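Local coordinates for laccase (Botrytis aclada, PDB 3SQR), which oxidises phenolic substrates such as hydroquinones with its copper centres, reducing dioxygen to water, and probably serves in breaking down lignin and detoxifying the products, at residues Ser77-Asp82 with Arg86-Phe91; Phe211-Thr216 with Ala221-Glu226. One frame throughout, in Å; residues are numbered along the deposited sequence.

Contact 1: Ser77-Asp82 with Arg86-Phe91; sequences STITPD and RSAMTF
S77 and T90 join their hydroxyls across an antiparallel β hairpin, adding a side-chain link to the backbone pairing. Both lie on one face of the sheet, OG of S77 2.7 Å from OG1 of T90 in a hydrogen bond that either could donate. T90 OG1 sits between its backbone N and carbonyl carbon (chi1 70°), and the rotamer leaves CG2 beside the same serine, 3.8 Å from S77 CB. Next along this face, I79 lays CG1 and CD1 over the methyl of A88, CG1 lying 3.8 Å from A88 CB.

In the backbone, S77 with A88 and I79 with R86 are hydrogen-bonded pairs, T78 with S87 the non-hydrogen-bonded pair between them. S77 N bonds to A88 O (2.8 Å) and A88 N to S77 O; I79 N and R86 N likewise bond to each other's carbonyl oxygens. R86 bends at chi3 (-67°), which turns its guanidinium back on its own strand; NE gives S87 O a bond of 2.7 Å, and NH2 adds a weak one.

That guanidinium also forms a salt bridge with D177 and a cation-pi contact with W205. The hairpin belongs to a cupredoxin-type β domain, as in other multicopper oxidases: it joins strand 67-79 to strand 86-91, an edge strand of its four-stranded sheet, while I79 and P81 pack against W205 of strand 195-205.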
loop_
_atom_site.group_PDB
_atom_site.type_symbol
_atom_site.label_atom_id
_atom_site.label_comp_id
_atom_site.label_asym_id
_atom_site.label_seq_id
_atom_site.Cartn_x
_atom_site.Cartn_y
_atom_site.Cartn_z
ATOM N N SER A 77 1.639 -13.476 -17.368
ATOM C CA SER A 77 2.587 -12.896 -18.267
ATOM C C SER A 77 3.992 -13.433 -18.127
ATOM O O SER A 77 4.324 -14.207 -17.208
ATOM C CB SER A 77 2.611 -11.388 -17.943
ATOM O OG SER A 77 1.307 -10.823 -17.872
ATOM N N THR A 78 4.873 -12.974 -19.018
ATOM C CA THR A 78 6.268 -13.227 -18.968
ATOM C C THR A 78 6.918 -11.876 -19.136
ATOM O O THR A 78 6.564 -11.152 -20.032
ATOM C CB THR A 78 6.702 -14.215 -20.069
ATOM O OG1 THR A 78 5.894 -15.381 -19.906
ATOM C CG2 THR A 78 8.159 -14.484 -19.979
ATOM N N ILE A 79 7.802 -11.532 -18.216
ATOM C CA ILE A 79 8.541 -10.290 -18.311
ATOM C C ILE A 79 10.025 -10.459 -17.962
ATOM O O ILE A 79 10.427 -11.426 -17.301
ATOM C CB ILE A 79 7.855 -9.247 -17.429
ATOM C CG1 ILE A 79 7.778 -9.741 -15.996
ATOM C CG2 ILE A 79 6.442 -8.920 -17.929
ATOM C CD1 ILE A 79 7.548 -8.510 -15.019
ATOM N N THR A 80 10.804 -9.474 -18.371
ATOM C CA THR A 80 12.198 -9.398 -18.075
ATOM C C THR A 80 12.551 -8.025 -17.568
ATOM O O THR A 80 13.119 -7.210 -18.283
ATOM C CB THR A 80 13.055 -9.726 -19.336
ATOM O OG1 THR A 80 12.554 -10.914 -19.909
ATOM C CG2 THR A 80 14.511 -9.888 -18.956
ATOM N N PRO A 81 12.331 -7.781 -16.249
ATOM C CA PRO A 81 12.476 -6.416 -15.714
ATOM C C PRO A 81 13.877 -6.052 -15.392
ATOM O O PRO A 81 14.204 -4.874 -15.344
ATOM C CB PRO A 81 11.624 -6.447 -14.442
ATOM C CG PRO A 81 11.542 -7.928 -14.096
ATOM C CD PRO A 81 11.544 -8.651 -15.361
ATOM N N ASP A 82 14.712 -7.085 -15.165
ATOM C CA ASP A 82 16.078 -6.928 -14.659
ATOM C C ASP A 82 17.060 -7.871 -15.333
ATOM O O ASP A 82 18.081 -8.194 -14.740
ATOM C CB ASP A 82 16.149 -7.146 -13.136
ATOM C CG ASP A 82 15.765 -8.543 -12.732
ATOM O OD1 ASP A 82 15.300 -9.311 -13.580
ATOM O OD2 ASP A 82 15.851 -8.922 -11.553
ATOM N N ARG A 86 10.946 -14.145 -16.276
ATOM C CA ARG A 86 10.075 -14.907 -15.378
ATOM C C ARG A 86 8.644 -14.630 -15.579
ATOM O O ARG A 86 8.276 -13.662 -16.257
ATOM C CB ARG A 86 10.465 -14.619 -13.903
ATOM C CG ARG A 86 10.557 -13.149 -13.543
ATOM C CD ARG A 86 10.273 -12.956 -12.030
ATOM N NE ARG A 86 8.901 -13.280 -11.702
ATOM C CZ ARG A 86 8.305 -13.058 -10.528
ATOM N NH1 ARG A 86 8.972 -12.498 -9.526
ATOM N NH2 ARG A 86 7.044 -13.416 -10.368
ATOM N N SER A 87 7.812 -15.464 -14.945
ATOM C CA SER A 87 6.397 -15.288 -14.982
ATOM C C SER A 87 6.055 -14.027 -14.166
ATOM O O SER A 87 6.783 -13.612 -13.261
ATOM C CB SER A 87 5.666 -16.465 -14.372
ATOM O OG SER A 87 5.923 -16.568 -12.953
ATOM N N ALA A 88 4.902 -13.499 -14.487
ATOM C CA ALA A 88 4.287 -12.466 -13.649
ATOM C C ALA A 88 2.800 -12.512 -13.757
ATOM O O ALA A 88 2.226 -13.059 -14.685
ATOM C CB ALA A 88 4.828 -11.059 -14.004
ATOM N N MET A 89 2.147 -11.932 -12.768
ATOM C CA MET A 89 0.751 -11.650 -12.796
ATOM C C MET A 89 0.587 -10.157 -12.848
ATOM O O MET A 89 1.032 -9.437 -11.931
ATOM C CB MET A 89 0.056 -12.207 -11.568
ATOM C CG MET A 89 0.322 -13.648 -11.417
ATOM S SD MET A 89 -0.719 -14.434 -10.179
ATOM C CE MET A 89 -0.026 -16.115 -10.177
ATOM N N THR A 90 -0.017 -9.708 -13.941
ATOM C CA THR A 90 0.006 -8.316 -14.290
ATOM C C THR A 90 -1.377 -7.776 -14.601
ATOM O O THR A 90 -2.265 -8.484 -15.014
ATOM C CB THR A 90 0.900 -8.062 -15.514
ATOM O OG1 THR A 90 0.324 -8.597 -16.714
ATOM C CG2 THR A 90 2.285 -8.652 -15.318
ATOM N N PHE A 91 -1.488 -6.454 -14.542
ATOM C CA PHE A 91 -2.523 -5.750 -15.221
ATOM C C PHE A 91 -1.963 -5.408 -16.595
ATOM O O PHE A 91 -1.000 -4.608 -16.753
ATOM C CB PHE A 91 -2.836 -4.455 -14.507
ATOM C CG PHE A 91 -3.365 -4.658 -13.119
ATOM C CD1 PHE A 91 -4.657 -5.105 -12.961
ATOM C CD2 PHE A 91 -2.570 -4.425 -12.006
ATOM C CE1 PHE A 91 -5.208 -5.270 -11.710
ATOM C CE2 PHE A 91 -3.113 -4.591 -10.716
ATOM C CZ PHE A 91 -4.411 -5.020 -10.590
#

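Contact 2: Phe211-Thr216 with Ala221-Glu226; sequences FEIWDT and APPALE. With NAG (2-acetamido-2-deoxy-beta-D-glucopyranose), chain B; BMA (beta-D-mannopyranose), chain C; NAG (2-acetamido-2-deoxy-beta-D-glucopyranose), chain D.
Helix 210-217 and the extended loop that returns toward strand 227-230 meet here, a surface contact in the second cupredoxin-like part of this multicopper oxidase. The apolar part is made by I213, whose CD1 fits against two loop side chains: CD2 of L225 at 3.8 Å and the ring carbon CG of P223 at 4.1 Å. Its CG1 stands between the backbone N and the carbonyl carbon (chi1 46°), and the extended second torsion (-177°) carries CD1 out to the loop. The isoleucine crosses both partners obliquely.

Where the helix gives way to the loop, water takes the place of direct bonding. One molecule donates to T216 O at 2.7 Å and accepts from A221 N at 3.0 Å, linking the two backbones.

Other residues of the helix lie against a glycan. D215 accepts a hydrogen bond at OD2 from O6 of the chain B N-acetylglucosamine (2.9 Å), and the same oxygen lies 3.2 Å from C1 of the mannose. The acetamido oxygen O7 of the chain B sugar approaches E212 CG; the ring of F211 meets C3 of the chain D sugar obliquely, while F211 CB lies 3.3 Å from O4 of that sugar. W214 packs on W530 and S533 of helix 529-533, while its NE1 is bonded to the backbone oxygen of D576.

The chemistry is thus divided: apolar contact and a water bridge join the two segments here, with no direct hydrogen bond between them, whereas the glycan is engaged by a carboxylate and by packing. These sugars belong to a glycan attached to the protein itself, so the contacts reflect a carbohydrate lying along the helix rather than a substrate pocket.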
loop_
_atom_site.group_PDB
_atom_site.type_symbol
_atom_site.label_atom_id
_atom_site.label_comp_id
_atom_site.label_asym_id
_atom_site.label_seq_id
_atom_site.Cartn_x
_atom_site.Cartn_y
_atom_site.Cartn_z
ATOM N N PHE A 211 4.411 -17.601 -5.473
ATOM C CA PHE A 211 3.591 -18.786 -5.175
ATOM C C PHE A 211 4.414 -20.076 -5.138
ATOM O O PHE A 211 3.960 -21.083 -4.545
ATOM C CB PHE A 211 2.407 -18.945 -6.098
ATOM C CG PHE A 211 1.410 -17.844 -5.976
ATOM C CD1 PHE A 211 0.563 -17.813 -4.887
ATOM C CD2 PHE A 211 1.349 -16.845 -6.916
ATOM C CE1 PHE A 211 -0.342 -16.828 -4.723
ATOM C CE2 PHE A 211 0.437 -15.801 -6.785
ATOM C CZ PHE A 211 -0.439 -15.810 -5.697
ATOM N N GLU A 212 5.591 -20.048 -5.737
ATOM C CA GLU A 212 6.518 -21.190 -5.647
ATOM C C GLU A 212 7.269 -21.267 -4.339
ATOM O O GLU A 212 7.795 -22.347 -3.951
ATOM C CB GLU A 212 7.486 -21.140 -6.816
ATOM C CG GLU A 212 6.678 -21.323 -8.081
ATOM C CD GLU A 212 7.366 -22.034 -9.192
ATOM O OE1 GLU A 212 8.553 -21.716 -9.450
ATOM O OE2 GLU A 212 6.662 -22.843 -9.862
ATOM N N ILE A 213 7.339 -20.146 -3.630
ATOM C CA ILE A 213 8.139 -20.083 -2.435
ATOM C C ILE A 213 7.304 -19.927 -1.169
ATOM O O ILE A 213 7.861 -19.857 -0.067
ATOM C CB ILE A 213 9.227 -19.016 -2.572
ATOM C CG1 ILE A 213 8.682 -17.744 -3.134
ATOM C CG2 ILE A 213 10.256 -19.455 -3.659
ATOM C CD1 ILE A 213 9.723 -16.658 -3.355
ATOM N N TRP A 214 5.980 -19.859 -1.313
ATOM C CA TRP A 214 5.113 -19.649 -0.159
ATOM C C TRP A 214 5.200 -20.836 0.796
ATOM O O TRP A 214 5.195 -20.678 2.020
ATOM C CB TRP A 214 3.674 -19.455 -0.633
ATOM C CG TRP A 214 2.595 -19.699 0.349
ATOM C CD1 TRP A 214 1.633 -20.656 0.246
ATOM C CD2 TRP A 214 2.355 -19.036 1.603
ATOM N NE1 TRP A 214 0.824 -20.631 1.318
ATOM C CE2 TRP A 214 1.225 -19.637 2.174
ATOM C CE3 TRP A 214 2.966 -18.003 2.285
ATOM C CZ2 TRP A 214 0.708 -19.241 3.402
ATOM C CZ3 TRP A 214 2.467 -17.638 3.523
ATOM C CH2 TRP A 214 1.318 -18.217 4.034
ATOM N N ASP A 215 5.256 -22.049 0.250
ATOM C CA ASP A 215 5.342 -23.201 1.166
ATOM C C ASP A 215 6.606 -23.180 2.033
ATOM O O ASP A 215 6.569 -23.536 3.229
ATOM C CB ASP A 215 5.154 -24.535 0.405
ATOM C CG ASP A 215 3.761 -24.717 -0.080
ATOM O OD1 ASP A 215 2.809 -24.457 0.682
ATOM O OD2 ASP A 215 3.580 -25.143 -1.241
ATOM N N THR A 216 7.723 -22.715 1.489
ATOM C CA THR A 216 8.917 -22.466 2.320
ATOM C C THR A 216 8.680 -21.264 3.236
ATOM O O THR A 216 8.948 -21.324 4.441
ATOM C CB THR A 216 10.142 -22.199 1.489
ATOM O OG1 THR A 216 10.327 -23.304 0.597
ATOM C CG2 THR A 216 11.382 -21.992 2.374
ATOM N N ALA A 221 10.004 -18.019 7.956
ATOM C CA ALA A 221 11.052 -17.067 7.603
ATOM C C ALA A 221 10.786 -16.595 6.167
ATOM O O ALA A 221 10.734 -17.390 5.292
ATOM C CB ALA A 221 12.387 -17.734 7.681
ATOM N N PRO A 222 10.649 -15.284 5.949
ATOM C CA PRO A 222 10.542 -14.810 4.578
ATOM C C PRO A 222 11.848 -15.123 3.834
ATOM O O PRO A 222 12.913 -14.963 4.386
ATOM C CB PRO A 222 10.395 -13.307 4.750
ATOM C CG PRO A 222 9.673 -13.160 6.031
ATOM C CD PRO A 222 10.481 -14.171 6.891
ATOM N N PRO A 223 11.745 -15.629 2.608
ATOM C CA PRO A 223 12.994 -15.831 1.871
ATOM C C PRO A 223 13.695 -14.535 1.457
ATOM O O PRO A 223 13.024 -13.526 1.243
ATOM C CB PRO A 223 12.545 -16.573 0.616
ATOM C CG PRO A 223 11.141 -16.198 0.414
ATOM C CD PRO A 223 10.557 -16.053 1.853
ATOM N N ALA A 224 15.017 -14.582 1.359
ATOM C CA ALA A 224 15.789 -13.544 0.676
ATOM C C ALA A 224 15.459 -13.700 -0.803
ATOM O O ALA A 224 15.590 -14.794 -1.377
ATOM C CB ALA A 224 17.275 -13.694 0.894
ATOM N N LEU A 225 14.923 -12.632 -1.391
ATOM C CA LEU A 225 14.603 -12.667 -2.824
ATOM C C LEU A 225 15.806 -12.265 -3.612
ATOM O O LEU A 225 16.809 -11.710 -3.103
ATOM C CB LEU A 225 13.388 -11.766 -3.123
ATOM C CG LEU A 225 12.130 -12.142 -2.353
ATOM C CD1 LEU A 225 10.967 -11.270 -2.740
ATOM C CD2 LEU A 225 11.781 -13.630 -2.490
ATOM N N GLU A 226 15.720 -12.518 -4.914
ATOM C CA GLU A 226 16.935 -12.460 -5.736
ATOM C C GLU A 226 17.356 -11.089 -6.117
ATOM O O GLU A 226 18.522 -10.829 -6.353
ATOM C CB GLU A 226 16.708 -13.273 -6.987
ATOM C CG GLU A 226 16.712 -14.772 -6.795
ATOM C CD GLU A 226 15.467 -15.364 -6.110
ATOM O OE1 GLU A 226 14.382 -14.760 -6.146
ATOM O OE2 GLU A 226 15.584 -16.422 -5.454
HETATM C C1 NAG B . 1.148 -22.877 -6.970
HETATM C C2 NAG B . 2.580 -23.036 -7.406
HETATM C C3 NAG B . 3.142 -24.369 -6.950
HETATM C C4 NAG B . 2.800 -24.631 -5.469
HETATM C C5 NAG B . 1.334 -24.407 -5.210
HETATM C C6 NAG B . 0.854 -24.612 -3.760
HETATM C C7 NAG B . 3.192 -21.958 -9.519
HETATM C C8 NAG B . 3.175 -22.077 -11.029
HETATM N N2 NAG B . 2.630 -22.943 -8.862
HETATM O O3 NAG B . 4.521 -24.265 -7.108
HETATM O O4 NAG B . 3.114 -25.970 -5.099
HETATM O O5 NAG B . 1.067 -23.050 -5.591
HETATM O O6 NAG B . 1.651 -23.804 -2.950
HETATM O O7 NAG B . 3.714 -21.047 -8.933
HETATM C C1 BMA C . 4.257 -25.976 -4.246
HETATM C C2 BMA C . 4.273 -27.352 -3.575
HETATM C C3 BMA C . 5.598 -27.475 -2.851
HETATM C C4 BMA C . 6.833 -27.197 -3.702
HETATM C C5 BMA C . 6.755 -25.906 -4.556
HETATM C C6 BMA C . 7.558 -25.929 -5.879
HETATM O O2 BMA C . 4.125 -28.302 -4.613
HETATM O O3 BMA C . 5.621 -28.755 -2.251
HETATM O O4 BMA C . 7.914 -27.063 -2.819
HETATM O O5 BMA C . 5.414 -25.748 -5.014
HETATM O O6 BMA C . 8.950 -26.200 -5.979
HETATM C C1 NAG D . -2.728 -19.254 -7.754
HETATM C C2 NAG D . -2.715 -20.341 -6.712
HETATM C C3 NAG D . -1.362 -20.880 -6.276
HETATM C C4 NAG D . -0.624 -21.289 -7.524
HETATM C C5 NAG D . -0.670 -20.149 -8.569
HETATM C C6 NAG D . -0.177 -20.585 -9.936
HETATM C C7 NAG D . -4.879 -20.050 -5.548
HETATM C C8 NAG D . -5.457 -19.674 -4.208
HETATM N N2 NAG D . -3.536 -20.020 -5.568
HETATM O O3 NAG D . -1.592 -21.945 -5.368
HETATM O O4 NAG D . 0.726 -21.552 -7.287
HETATM O O5 NAG D . -1.968 -19.688 -8.829
HETATM O O6 NAG D . 0.262 -19.447 -10.639
HETATM O O7 NAG D . -5.623 -20.366 -6.472
HETATM O O HOH W 1 10.690 -20.345 6.240
#

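How the contacts relate
The two contacts illustrate how pairing follows secondary structure. Contact 1 is partly buried and knits strands 67-79 and 86-91 through regular backbone bonds, with side chains adding to the grip; contact 2 lies at the surface, where helix 210-217 and the irregular loop before strand 227-230 meet through a few apolar atoms and one bridging water. They share no strand or helix and lie in different cupredoxin-like parts of the chain, the centres of contact 1 and contact 2 being about 17 Å apart. Even so they touch: M89 CE packs 3.4 Å from CE2 of F211. Both residues also neighbour the same attached glycan, which therefore borders the junction of the two regions.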